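Local coordinates for uncharacterized lipoprotein GfcB (Escherichia coli K12, PDB 2IN5) that is of unknown function but, as a membrane lipoprotein homologous to group 4 capsule protein B, may take part in making or exporting capsular polysaccharide, at residues S7-F12 against L51-Q56; A14-N19 against Q30-S35; K60-S63 against A67-V70; Q178-L183 against P189-F194. One frame throughout, in Å; residues are numbered along the deposited sequence.

Interactions 3 and 4 are antiparallel beta hairpins bonded along their backbones. Interaction 3 is buried; interaction 4 is partly buried, with one face buried and the other carrying more exposed residues. Interactions 1 and 2 are small apolar contacts of helix 8-18, without a hydrogen bond across either. Interaction 1 is buried and touches interaction 3 directly, since strands 47-55 and 58-62 are neighbours and V9 also packs on L62. Interaction 2, farther down the same helix, is partly buried; S35 joins it to L51. Interactions 1, 2 and 3 all reach the second subunit, whereas interaction 4, whose centre lies about 5 Å from the chain's centre, meets no other chain. W61 against F194 connects the two hairpins.

Interaction 1 of 4, residues S7-F12 against L51-Q56; sequences SMVDTF and LGYIEQ
V9, in the first turn of helix 8-18, and G52, near the end of strand 47-55, bring their backbones closest here, with 6.6 Å between V9 CA and G52 CA. The contact rests on one valine branch. V9 has CG1 anti to its backbone nitrogen (chi1 167°), and its other methyl, CG2, approaches the Y53 ring near the ring plane, 4.5 Å from CD2, so the meeting is methyl to ring edge. The same CG2 lies 4.5 Å from G52 O. A short beta-branched side chain suits this place: it is apolar, and it needs little room between helix and strand.

G52 and Y53 both stand opposite K60 of the next strand, a classic beta bulge, and G52 takes the near-helical backbone angles (phi -77°, psi -48°) found at the first position of such a bulge. Glycine suits the position because a CB here would lie 3.2 Å from Y53 CD2.

The start of the helix is fixed by S7 at the N-cap, whose OG accepts a nearly straight bond from D10 N at 3.2 Å. The backbone bond from T11 N to S7 O, 3.1 Å long, belongs to the same turn. D10 turns its carboxylate to R13 in a salt bridge.

V9 also packs on L62. The Y53 ring stacks on Y53 of the second subunit, against which V9 rests as well, while E55 forms a salt bridge with K60 of its own chain and a second pairing, long and weak in one direction, with K60 of the second subunit.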
loop_
_atom_site.group_PDB
_atom_site.type_symbol
_atom_site.label_atom_id
_atom_site.label_comp_id
_atom_site.label_asym_id
_atom_site.label_seq_id
_atom_site.Cartn_x
_atom_site.Cartn_y
_atom_site.Cartn_z
ATOM N N SER A 7 2.487 12.763 1.295
ATOM C CA SER A 7 2.982 11.563 1.976
ATOM C C SER A 7 4.498 11.495 1.895
ATOM O O SER A 7 5.109 12.126 1.030
ATOM C CB SER A 7 2.399 10.284 1.357
ATOM O OG SER A 7 2.960 10.014 0.080
HETATM N N MSE A 8 5.096 10.721 2.798
HETATM C CA MSE A 8 6.540 10.550 2.823
HETATM C C MSE A 8 7.018 9.835 1.582
HETATM O O MSE A 8 8.094 10.109 1.066
HETATM C CB MSE A 8 6.980 9.731 4.037
HETATM C CG MSE A 8 6.834 10.405 5.381
HETATM SE SE MSE A 8 7.971 9.474 6.620
HETATM C CE MSE A 8 7.691 10.511 8.204
ATOM N N VAL A 9 6.231 8.890 1.104
ATOM C CA VAL A 9 6.650 8.170 -0.079
ATOM C C VAL A 9 6.766 9.113 -1.266
ATOM O O VAL A 9 7.760 9.087 -1.971
ATOM C CB VAL A 9 5.688 7.012 -0.393
ATOM C CG1 VAL A 9 5.946 6.470 -1.794
ATOM C CG2 VAL A 9 5.899 5.900 0.629
ATOM N N ASP A 10 5.767 9.959 -1.476
ATOM C CA ASP A 10 5.819 10.887 -2.595
ATOM C C ASP A 10 6.955 11.882 -2.467
ATOM O O ASP A 10 7.661 12.145 -3.429
ATOM C CB ASP A 10 4.498 11.630 -2.722
ATOM C CG ASP A 10 3.380 10.726 -3.161
ATOM O OD1 ASP A 10 3.560 10.032 -4.188
ATOM O OD2 ASP A 10 2.322 10.706 -2.489
ATOM N N THR A 11 7.124 12.430 -1.273
ATOM C CA THR A 11 8.170 13.403 -1.021
ATOM C C THR A 11 9.586 12.861 -1.248
ATOM O O THR A 11 10.389 13.476 -1.961
ATOM C CB THR A 11 8.066 13.932 0.403
ATOM O OG1 THR A 11 6.899 14.748 0.506
ATOM C CG2 THR A 11 9.290 14.748 0.766
ATOM N N PHE A 12 9.894 11.717 -0.642
ATOM C CA PHE A 12 11.211 11.118 -0.783
ATOM C C PHE A 12 11.412 10.461 -2.136
ATOM O O PHE A 12 12.540 10.322 -2.597
ATOM C CB PHE A 12 11.449 10.132 0.364
ATOM C CG PHE A 12 11.719 10.810 1.677
ATOM C CD1 PHE A 12 13.023 11.102 2.065
ATOM C CD2 PHE A 12 10.671 11.227 2.486
ATOM C CE1 PHE A 12 13.282 11.808 3.240
ATOM C CE2 PHE A 12 10.914 11.939 3.669
ATOM C CZ PHE A 12 12.226 12.231 4.044
ATOM N N LEU A 51 10.958 0.395 -4.443
ATOM C CA LEU A 51 9.973 -0.355 -3.662
ATOM C C LEU A 51 9.419 0.572 -2.614
ATOM O O LEU A 51 10.099 0.917 -1.647
ATOM C CB LEU A 51 10.598 -1.585 -2.983
ATOM C CG LEU A 51 9.735 -2.392 -1.990
ATOM C CD1 LEU A 51 8.444 -2.885 -2.655
ATOM C CD2 LEU A 51 10.549 -3.575 -1.482
ATOM N N GLY A 52 8.173 0.980 -2.816
ATOM C CA GLY A 52 7.540 1.884 -1.879
ATOM C C GLY A 52 7.081 1.208 -0.602
ATOM O O GLY A 52 7.365 1.696 0.486
ATOM N N TYR A 53 6.383 0.083 -0.719
ATOM C CA TYR A 53 5.888 -0.591 0.473
ATOM C C TYR A 53 5.396 -1.996 0.209
ATOM O O TYR A 53 5.209 -2.395 -0.941
ATOM C CB TYR A 53 4.771 0.241 1.098
ATOM C CG TYR A 53 3.780 0.774 0.083
ATOM C CD1 TYR A 53 2.716 -0.008 -0.365
ATOM C CD2 TYR A 53 3.919 2.056 -0.443
ATOM C CE1 TYR A 53 1.815 0.477 -1.312
ATOM C CE2 TYR A 53 3.026 2.547 -1.391
ATOM C CZ TYR A 53 1.979 1.756 -1.818
ATOM O OH TYR A 53 1.090 2.261 -2.739
ATOM N N ILE A 54 5.195 -2.756 1.278
ATOM C CA ILE A 54 4.729 -4.132 1.127
ATOM C C ILE A 54 3.460 -4.366 1.927
ATOM O O ILE A 54 3.383 -4.003 3.095
ATOM C CB ILE A 54 5.806 -5.142 1.585
ATOM C CG1 ILE A 54 7.134 -4.844 0.872
ATOM C CG2 ILE A 54 5.354 -6.560 1.287
ATOM C CD1 ILE A 54 8.297 -5.692 1.361
ATOM N N GLU A 55 2.468 -4.970 1.279
ATOM C CA GLU A 55 1.182 -5.274 1.901
ATOM C C GLU A 55 0.769 -6.711 1.584
ATOM O O GLU A 55 0.707 -7.106 0.422
ATOM C CB GLU A 55 0.112 -4.299 1.397
ATOM C CG GLU A 55 0.226 -2.902 2.001
ATOM C CD GLU A 55 -0.727 -1.889 1.376
ATOM O OE1 GLU A 55 -0.882 -0.783 1.950
ATOM O OE2 GLU A 55 -1.311 -2.193 0.309
ATOM N N GLN A 56 0.489 -7.488 2.628
ATOM C CA GLN A 56 0.092 -8.897 2.487
ATOM C C GLN A 56 1.023 -9.635 1.541
ATOM O O GLN A 56 0.582 -10.233 0.556
ATOM C CB GLN A 56 -1.351 -9.023 1.979
ATOM C CG GLN A 56 -2.395 -8.467 2.929
ATOM C CD GLN A 56 -2.648 -6.981 2.721
ATOM O OE1 GLN A 56 -2.872 -6.237 3.682
ATOM N NE2 GLN A 56 -2.631 -6.543 1.458
#

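Interaction 2 of 4, residues A14-N19 against Q30-S35; sequences ASLFDN and QALPYS
L32 and Y34, with P33 between them in the coil that leads from the weakly bonded helix 26-31 into strand 36-41, both reach toward L16, setting helix 8-18 against that coil although L16 CA and L32 CA are 9.7 Å apart. L32 CD2 meets L16 CD1 at 4.3 Å, methyl against methyl, and L32 also lies on F48 of strand 47-55.

P33 sets its ring against a face of the next residue, with P33 CD 4.0 Å above the plane of the Y34 ring and offset toward its rim. P33 also packs on T11 of the second subunit.

Y34 then comes at L16 from the opposite direction. L16 CD2 sits at the ring's edge, near its plane, 3.8 Å from Y34 OH and 4.3 Å from Y34 CE1. With CG anti to the backbone nitrogen (chi1 169°), L16 is carried out from the helix and its fork divides, CD1 going to L32 and CD2 to Y34; a leucine, branched at its end, can serve two neighbours in this way. S35 closes the segment by bonding through its backbone to L51, and its OG bonds to Q6 N of the second subunit.

Because L16 can offer Y34 OH a methyl but no polar partner, the contact has dispersion and the exclusion of water to hold it, forces that favour closeness without dictating the direction of any one group.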
loop_
_atom_site.group_PDB
_atom_site.type_symbol
_atom_site.label_atom_id
_atom_site.label_comp_id
_atom_site.label_asym_id
_atom_site.label_seq_id
_atom_site.Cartn_x
_atom_site.Cartn_y
_atom_site.Cartn_z
ATOM N N ALA A 14 10.117 11.729 -4.966
ATOM C CA ALA A 14 10.383 12.841 -5.878
ATOM C C ALA A 14 11.833 13.282 -5.728
ATOM O O ALA A 14 12.549 13.458 -6.717
ATOM C CB ALA A 14 9.454 14.006 -5.582
ATOM N N SER A 15 12.259 13.448 -4.485
ATOM C CA SER A 15 13.618 13.858 -4.205
ATOM C C SER A 15 14.612 12.922 -4.895
ATOM O O SER A 15 15.598 13.372 -5.483
ATOM C CB SER A 15 13.852 13.861 -2.697
ATOM O OG SER A 15 15.178 14.251 -2.391
ATOM N N LEU A 16 14.350 11.621 -4.830
ATOM C CA LEU A 16 15.233 10.643 -5.451
ATOM C C LEU A 16 15.395 10.914 -6.941
ATOM O O LEU A 16 16.505 10.897 -7.473
ATOM C CB LEU A 16 14.688 9.232 -5.247
ATOM C CG LEU A 16 15.370 8.142 -6.079
ATOM C CD1 LEU A 16 16.853 8.092 -5.753
ATOM C CD2 LEU A 16 14.712 6.805 -5.794
ATOM N N PHE A 17 14.281 11.167 -7.614
ATOM C CA PHE A 17 14.312 11.436 -9.042
ATOM C C PHE A 17 14.725 12.863 -9.367
ATOM O O PHE A 17 15.036 13.167 -10.513
ATOM C CB PHE A 17 12.945 11.145 -9.649
ATOM C CG PHE A 17 12.588 9.692 -9.653
ATOM C CD1 PHE A 17 13.265 8.802 -10.485
ATOM C CD2 PHE A 17 11.574 9.211 -8.832
ATOM C CE1 PHE A 17 12.936 7.454 -10.501
ATOM C CE2 PHE A 17 11.236 7.861 -8.839
ATOM C CZ PHE A 17 11.918 6.980 -9.676
ATOM N N ASP A 18 14.726 13.732 -8.360
ATOM C CA ASP A 18 15.112 15.128 -8.547
ATOM C C ASP A 18 16.603 15.334 -8.275
ATOM O O ASP A 18 17.165 16.371 -8.619
ATOM C CB ASP A 18 14.311 16.042 -7.606
ATOM C CG ASP A 18 12.852 16.204 -8.023
ATOM O OD1 ASP A 18 12.115 16.937 -7.323
ATOM O OD2 ASP A 18 12.440 15.611 -9.043
ATOM N N ASN A 19 17.234 14.345 -7.650
ATOM C CA ASN A 19 18.652 14.423 -7.307
ATOM C C ASN A 19 19.465 13.321 -7.988
ATOM O O ASN A 19 20.541 12.945 -7.515
ATOM C CB ASN A 19 18.819 14.324 -5.782
ATOM C CG ASN A 19 18.093 15.443 -5.034
ATOM O OD1 ASN A 19 17.980 15.415 -3.805
ATOM N ND2 ASN A 19 17.603 16.438 -5.774
ATOM N N GLN A 30 24.052 0.805 -4.814
ATOM C CA GLN A 30 24.363 0.038 -3.618
ATOM C C GLN A 30 24.253 0.897 -2.366
ATOM O O GLN A 30 24.228 0.381 -1.247
ATOM C CB GLN A 30 25.768 -0.552 -3.719
ATOM C CG GLN A 30 25.977 -1.449 -4.928
ATOM C CD GLN A 30 27.399 -1.956 -5.023
ATOM O OE1 GLN A 30 28.348 -1.167 -5.044
ATOM N NE2 GLN A 30 27.559 -3.276 -5.080
ATOM N N ALA A 31 24.179 2.210 -2.560
ATOM C CA ALA A 31 24.067 3.138 -1.438
ATOM C C ALA A 31 22.605 3.393 -1.050
ATOM O O ALA A 31 22.326 3.876 0.049
ATOM C CB ALA A 31 24.770 4.458 -1.775
ATOM N N LEU A 32 21.670 3.086 -1.950
ATOM C CA LEU A 32 20.259 3.281 -1.626
ATOM C C LEU A 32 19.880 2.264 -0.552
ATOM O O LEU A 32 20.115 1.063 -0.699
ATOM C CB LEU A 32 19.382 3.124 -2.866
ATOM C CG LEU A 32 19.512 4.288 -3.860
ATOM C CD1 LEU A 32 18.593 4.050 -5.034
ATOM C CD2 LEU A 32 19.169 5.611 -3.193
ATOM N N PRO A 33 19.300 2.747 0.557
ATOM C CA PRO A 33 18.887 1.910 1.686
ATOM C C PRO A 33 17.743 0.937 1.397
ATOM O O PRO A 33 17.623 -0.096 2.058
ATOM C CB PRO A 33 18.548 2.939 2.759
ATOM C CG PRO A 33 17.995 4.072 1.959
ATOM C CD PRO A 33 18.910 4.154 0.760
ATOM N N TYR A 34 16.931 1.252 0.392
ATOM C CA TYR A 34 15.795 0.414 0.015
ATOM C C TYR A 34 15.951 -0.284 -1.326
ATOM O O TYR A 34 16.794 0.083 -2.140
ATOM C CB TYR A 34 14.516 1.254 0.006
ATOM C CG TYR A 34 14.716 2.635 -0.567
ATOM C CD1 TYR A 34 14.866 2.833 -1.940
ATOM C CD2 TYR A 34 14.807 3.744 0.274
ATOM C CE1 TYR A 34 15.104 4.107 -2.454
ATOM C CE2 TYR A 34 15.044 5.013 -0.230
ATOM C CZ TYR A 34 15.193 5.189 -1.589
ATOM O OH TYR A 34 15.432 6.452 -2.078
ATOM N N SER A 35 15.112 -1.292 -1.538
ATOM C CA SER A 35 15.107 -2.087 -2.754
ATOM C C SER A 35 14.694 -1.292 -3.986
ATOM O O SER A 35 13.843 -0.409 -3.921
ATOM C CB SER A 35 14.187 -3.298 -2.566
ATOM O OG SER A 35 14.646 -4.107 -1.494
#

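Interaction 3 of 4, residues K60-S63 against A67-V70; sequences KWLS and AMLV
W61 and L69 exchange two backbone hydrogen bonds, W61 N to L69 O at 2.8 Å and L69 N to W61 O at 2.9 Å, which makes them a hydrogen-bonded antiparallel pair. L69 O also lies in the plane of the W61 ring, at its edge, 3.4 Å from CD1.

At the end near the turn, S63 N donates to A67 O, and S63 OG, tucked between its own backbone nitrogen and carbonyl carbon (chi1 73°), accepts from A67 N at 3.1 Å. The small hydroxyl thus takes over the acceptor's part where the pairing gives way to the turn of this beta hairpin, strands 58-62 and 68-72. Were S63 an alanine, A67 N would be likely to lose its acceptor and the turn to shift.

On the face shared by K60, L62, M68 and V70, the flexible selenomethionine M68 lays SE 3.6 Å from K60 CG, the two side chains passing at a slant. L62 CD2 touches M68 CB at 4.1 Å. K60 CG, anti to its own carbonyl carbon (chi1 -78°), lies beside V70 CG2; the bend at chi2 (81°) then turns the rest of the side chain, whose ammonium end is paired with E55. Farther out, W61 NE1 is bonded to T71 OG1, and L62 leans on R13 of helix 8-18.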
loop_
_atom_site.group_PDB
_atom_site.type_symbol
_atom_site.label_atom_id
_atom_site.label_comp_id
_atom_site.label_asym_id
_atom_site.label_seq_id
_atom_site.Cartn_x
_atom_site.Cartn_y
_atom_site.Cartn_z
ATOM N N LYS A 60 5.000 -3.485 -3.624
ATOM C CA LYS A 60 4.504 -2.437 -4.519
ATOM C C LYS A 60 5.613 -1.477 -4.936
ATOM O O LYS A 60 6.085 -0.687 -4.125
ATOM C CB LYS A 60 3.381 -1.642 -3.854
ATOM C CG LYS A 60 2.041 -2.341 -3.840
ATOM C CD LYS A 60 1.932 -3.358 -2.733
ATOM C CE LYS A 60 0.533 -3.958 -2.718
ATOM N NZ LYS A 60 -0.511 -2.898 -2.631
ATOM N N TRP A 61 6.005 -1.551 -6.205
ATOM C CA TRP A 61 7.061 -0.708 -6.760
ATOM C C TRP A 61 6.504 0.537 -7.459
ATOM O O TRP A 61 5.546 0.461 -8.225
ATOM C CB TRP A 61 7.902 -1.513 -7.747
ATOM C CG TRP A 61 8.324 -2.846 -7.215
ATOM C CD1 TRP A 61 7.545 -3.961 -7.088
ATOM C CD2 TRP A 61 9.622 -3.208 -6.721
ATOM N NE1 TRP A 61 8.274 -4.993 -6.548
ATOM C CE2 TRP A 61 9.552 -4.561 -6.313
ATOM C CE3 TRP A 61 10.833 -2.521 -6.583
ATOM C CZ2 TRP A 61 10.652 -5.244 -5.779
ATOM C CZ3 TRP A 61 11.930 -3.196 -6.051
ATOM C CH2 TRP A 61 11.830 -4.547 -5.654
ATOM N N LEU A 62 7.124 1.681 -7.197
ATOM C CA LEU A 62 6.686 2.948 -7.766
ATOM C C LEU A 62 7.687 3.576 -8.720
ATOM O O LEU A 62 8.873 3.643 -8.420
ATOM C CB LEU A 62 6.413 3.927 -6.634
ATOM C CG LEU A 62 5.314 3.492 -5.670
ATOM C CD1 LEU A 62 5.354 4.346 -4.424
ATOM C CD2 LEU A 62 3.972 3.589 -6.371
ATOM N N SER A 63 7.209 4.064 -9.860
ATOM C CA SER A 63 8.100 4.706 -10.825
ATOM C C SER A 63 8.108 6.218 -10.600
ATOM O O SER A 63 7.519 6.713 -9.636
ATOM C CB SER A 63 7.648 4.406 -12.249
ATOM O OG SER A 63 6.475 5.129 -12.552
ATOM N N ALA A 67 3.583 5.316 -11.533
ATOM C CA ALA A 67 2.873 4.154 -12.039
ATOM C C ALA A 67 3.274 3.086 -11.028
ATOM O O ALA A 67 4.332 3.200 -10.408
ATOM C CB ALA A 67 3.368 3.786 -13.425
HETATM N N MSE A 68 2.452 2.057 -10.850
HETATM C CA MSE A 68 2.767 1.025 -9.871
HETATM C C MSE A 68 2.859 -0.387 -10.419
HETATM O O MSE A 68 2.145 -0.751 -11.342
HETATM C CB MSE A 68 1.739 1.065 -8.741
HETATM C CG MSE A 68 1.875 -0.071 -7.741
HETATM SE SE MSE A 68 0.861 0.219 -6.114
HETATM C CE MSE A 68 -0.834 -0.510 -6.690
ATOM N N LEU A 69 3.760 -1.175 -9.844
ATOM C CA LEU A 69 3.942 -2.570 -10.235
ATOM C C LEU A 69 3.789 -3.418 -8.984
ATOM O O LEU A 69 4.364 -3.095 -7.950
ATOM C CB LEU A 69 5.328 -2.799 -10.836
ATOM C CG LEU A 69 5.380 -2.777 -12.358
ATOM C CD1 LEU A 69 5.399 -1.348 -12.852
ATOM C CD2 LEU A 69 6.605 -3.521 -12.815
ATOM N N VAL A 70 3.011 -4.492 -9.060
ATOM C CA VAL A 70 2.819 -5.350 -7.891
ATOM C C VAL A 70 3.400 -6.717 -8.175
ATOM O O VAL A 70 3.089 -7.346 -9.177
ATOM C CB VAL A 70 1.337 -5.478 -7.539
ATOM C CG1 VAL A 70 1.154 -6.389 -6.315
ATOM C CG2 VAL A 70 0.777 -4.089 -7.274
#

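Interaction 4 of 4, residues Q178-L183 against P189-F194; sequences QSRQML and PVEMTF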
loop_
_atom_site.group_PDB
_atom_site.type_symbol
_atom_site.label_atom_id
_atom_site.label_comp_id
_atom_site.label_asym_id
_atom_site.label_seq_id
_atom_site.Cartn_x
_atom_site.Cartn_y
_atom_site.Cartn_z
ATOM N N GLN A 178 16.290 -11.473 -11.234
ATOM C CA GLN A 178 15.974 -11.059 -12.592
ATOM C C GLN A 178 14.855 -11.947 -13.098
ATOM O O GLN A 178 14.789 -13.120 -12.756
ATOM C CB GLN A 178 17.198 -11.192 -13.507
ATOM C CG GLN A 178 16.903 -10.778 -14.934
ATOM C CD GLN A 178 18.135 -10.709 -15.817
ATOM O OE1 GLN A 178 18.478 -11.671 -16.504
ATOM N NE2 GLN A 178 18.814 -9.568 -15.795
ATOM N N SER A 179 13.966 -11.390 -13.903
ATOM C CA SER A 179 12.866 -12.180 -14.429
ATOM C C SER A 179 12.424 -11.681 -15.795
ATOM O O SER A 179 12.534 -10.494 -16.087
ATOM C CB SER A 179 11.682 -12.118 -13.467
ATOM O OG SER A 179 11.170 -10.799 -13.404
ATOM N N ARG A 180 11.960 -12.600 -16.634
ATOM C CA ARG A 180 11.444 -12.246 -17.947
ATOM C C ARG A 180 10.100 -12.952 -18.059
ATOM O O ARG A 180 10.035 -14.180 -17.957
ATOM C CB ARG A 180 12.356 -12.731 -19.077
ATOM C CG ARG A 180 13.811 -12.285 -18.970
ATOM C CD ARG A 180 14.358 -11.848 -20.321
ATOM N NE ARG A 180 13.967 -12.753 -21.398
ATOM C CZ ARG A 180 14.452 -13.980 -21.577
ATOM N NH1 ARG A 180 15.366 -14.471 -20.747
ATOM N NH2 ARG A 180 14.014 -14.722 -22.589
ATOM N N GLN A 181 9.031 -12.182 -18.264
ATOM C CA GLN A 181 7.688 -12.751 -18.380
ATOM C C GLN A 181 6.756 -11.875 -19.198
ATOM O O GLN A 181 7.090 -10.752 -19.532
ATOM C CB GLN A 181 7.087 -12.963 -16.984
ATOM C CG GLN A 181 6.825 -11.681 -16.214
ATOM C CD GLN A 181 6.730 -11.912 -14.716
ATOM O OE1 GLN A 181 5.870 -12.658 -14.230
ATOM N NE2 GLN A 181 7.626 -11.278 -13.973
HETATM N N MSE A 182 5.576 -12.399 -19.511
HETATM C CA MSE A 182 4.581 -11.656 -20.273
HETATM C C MSE A 182 3.635 -10.966 -19.313
HETATM O O MSE A 182 3.432 -11.426 -18.190
HETATM C CB MSE A 182 3.779 -12.601 -21.167
HETATM C CG MSE A 182 4.600 -13.261 -22.240
HETATM SE SE MSE A 182 5.287 -11.991 -23.519
HETATM C CE MSE A 182 5.574 -13.179 -25.005
ATOM N N LEU A 183 3.049 -9.859 -19.748
ATOM C CA LEU A 183 2.117 -9.151 -18.889
ATOM C C LEU A 183 0.721 -9.752 -19.070
ATOM O O LEU A 183 -0.105 -9.731 -18.162
ATOM C CB LEU A 183 2.141 -7.658 -19.223
ATOM C CG LEU A 183 1.206 -6.728 -18.461
ATOM C CD1 LEU A 183 1.778 -5.328 -18.464
ATOM C CD2 LEU A 183 -0.186 -6.760 -19.115
ATOM N N PRO A 189 5.860 -8.331 -23.214
ATOM C CA PRO A 189 7.013 -8.782 -22.439
ATOM C C PRO A 189 7.480 -7.787 -21.394
ATOM O O PRO A 189 7.548 -6.581 -21.634
ATOM C CB PRO A 189 8.055 -9.076 -23.516
ATOM C CG PRO A 189 7.719 -8.097 -24.583
ATOM C CD PRO A 189 6.220 -8.136 -24.630
ATOM N N VAL A 190 7.793 -8.325 -20.224
ATOM C CA VAL A 190 8.238 -7.536 -19.097
ATOM C C VAL A 190 9.568 -8.080 -18.599
ATOM O O VAL A 190 9.733 -9.290 -18.439
ATOM C CB VAL A 190 7.202 -7.605 -17.956
ATOM C CG1 VAL A 190 7.666 -6.785 -16.768
ATOM C CG2 VAL A 190 5.858 -7.113 -18.454
ATOM N N GLU A 191 10.520 -7.182 -18.367
ATOM C CA GLU A 191 11.844 -7.564 -17.872
ATOM C C GLU A 191 12.101 -6.807 -16.584
ATOM O O GLU A 191 11.917 -5.593 -16.530
ATOM C CB GLU A 191 12.930 -7.204 -18.892
ATOM C CG GLU A 191 12.867 -7.965 -20.204
ATOM C CD GLU A 191 13.986 -7.561 -21.156
ATOM O OE1 GLU A 191 15.169 -7.621 -20.747
ATOM O OE2 GLU A 191 13.684 -7.185 -22.315
HETATM N N MSE A 192 12.520 -7.521 -15.548
HETATM C CA MSE A 192 12.797 -6.887 -14.268
HETATM C C MSE A 192 14.116 -7.357 -13.672
HETATM O O MSE A 192 14.405 -8.554 -13.650
HETATM C CB MSE A 192 11.670 -7.173 -13.283
HETATM C CG MSE A 192 10.313 -6.713 -13.772
HETATM SE SE MSE A 192 8.961 -6.867 -12.406
HETATM C CE MSE A 192 8.508 -8.717 -12.737
ATOM N N THR A 193 14.913 -6.402 -13.200
ATOM C CA THR A 193 16.196 -6.701 -12.582
ATOM C C THR A 193 16.184 -6.057 -11.201
ATOM O O THR A 193 16.052 -4.842 -11.071
ATOM C CB THR A 193 17.382 -6.155 -13.424
ATOM O OG1 THR A 193 17.387 -6.788 -14.709
ATOM C CG2 THR A 193 18.712 -6.457 -12.740
ATOM N N PHE A 194 16.300 -6.884 -10.169
ATOM C CA PHE A 194 16.279 -6.396 -8.799
ATOM C C PHE A 194 17.685 -6.122 -8.321
ATOM O O PHE A 194 18.473 -7.039 -8.127
ATOM C CB PHE A 194 15.567 -7.419 -7.926
ATOM C CG PHE A 194 14.234 -7.803 -8.460
ATOM C CD1 PHE A 194 14.133 -8.685 -9.524
ATOM C CD2 PHE A 194 13.084 -7.216 -7.965
ATOM C CE1 PHE A 194 12.899 -8.975 -10.096
ATOM C CE2 PHE A 194 11.838 -7.499 -8.530
ATOM C CZ PHE A 194 11.749 -8.376 -9.594
HETATM O O HOH W 1 9.459 -9.558 -15.552
#
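Q178 and T193 stand side by side as a non-hydrogen-bonded antiparallel pair. The glutamine CB lies 3.8 Å from M192 O. CG, anti to the backbone nitrogen (chi1 180°), is nearer the same carbonyl at 3.6 Å and already 4.0 Å from T193 OG1. The side chain stays extended, CD passes near the same hydroxyl, and at the tip NE2 gives T193 OG1 a weak hydrogen bond of 3.3 Å. A leucine in place of Q178 would probably leave T193 OG1 without this donor, facing an apolar group.

Strands 176-182 and 189-194 form a beta hairpin, tied by paired backbone bonds between S179 and M192 and between Q181 and V190. On the face of Q178, R180 and E191 run alongside each other, R180 CD 4.2 Å from E191 CG, their charged groups not in contact. Just past the strand, L183 CB packs on V190 CG2 at 3.8 Å; on the other, buried face M192 CB lies 3.7 Å from S179 OG.

One water sits among the polar groups of that face, accepting from Q181 NE2 at 3.0 Å, hydrogen-bonded to S179 OG and giving V190 O a weak bond. Q181 NE2 also bonds to G74 O, and Q181 OE1 accepts from L76 N. The amide and hydroxyl can therefore lie beside valine and selenomethionine because backbone groups and an ordered water meet their hydrogen-bonding needs.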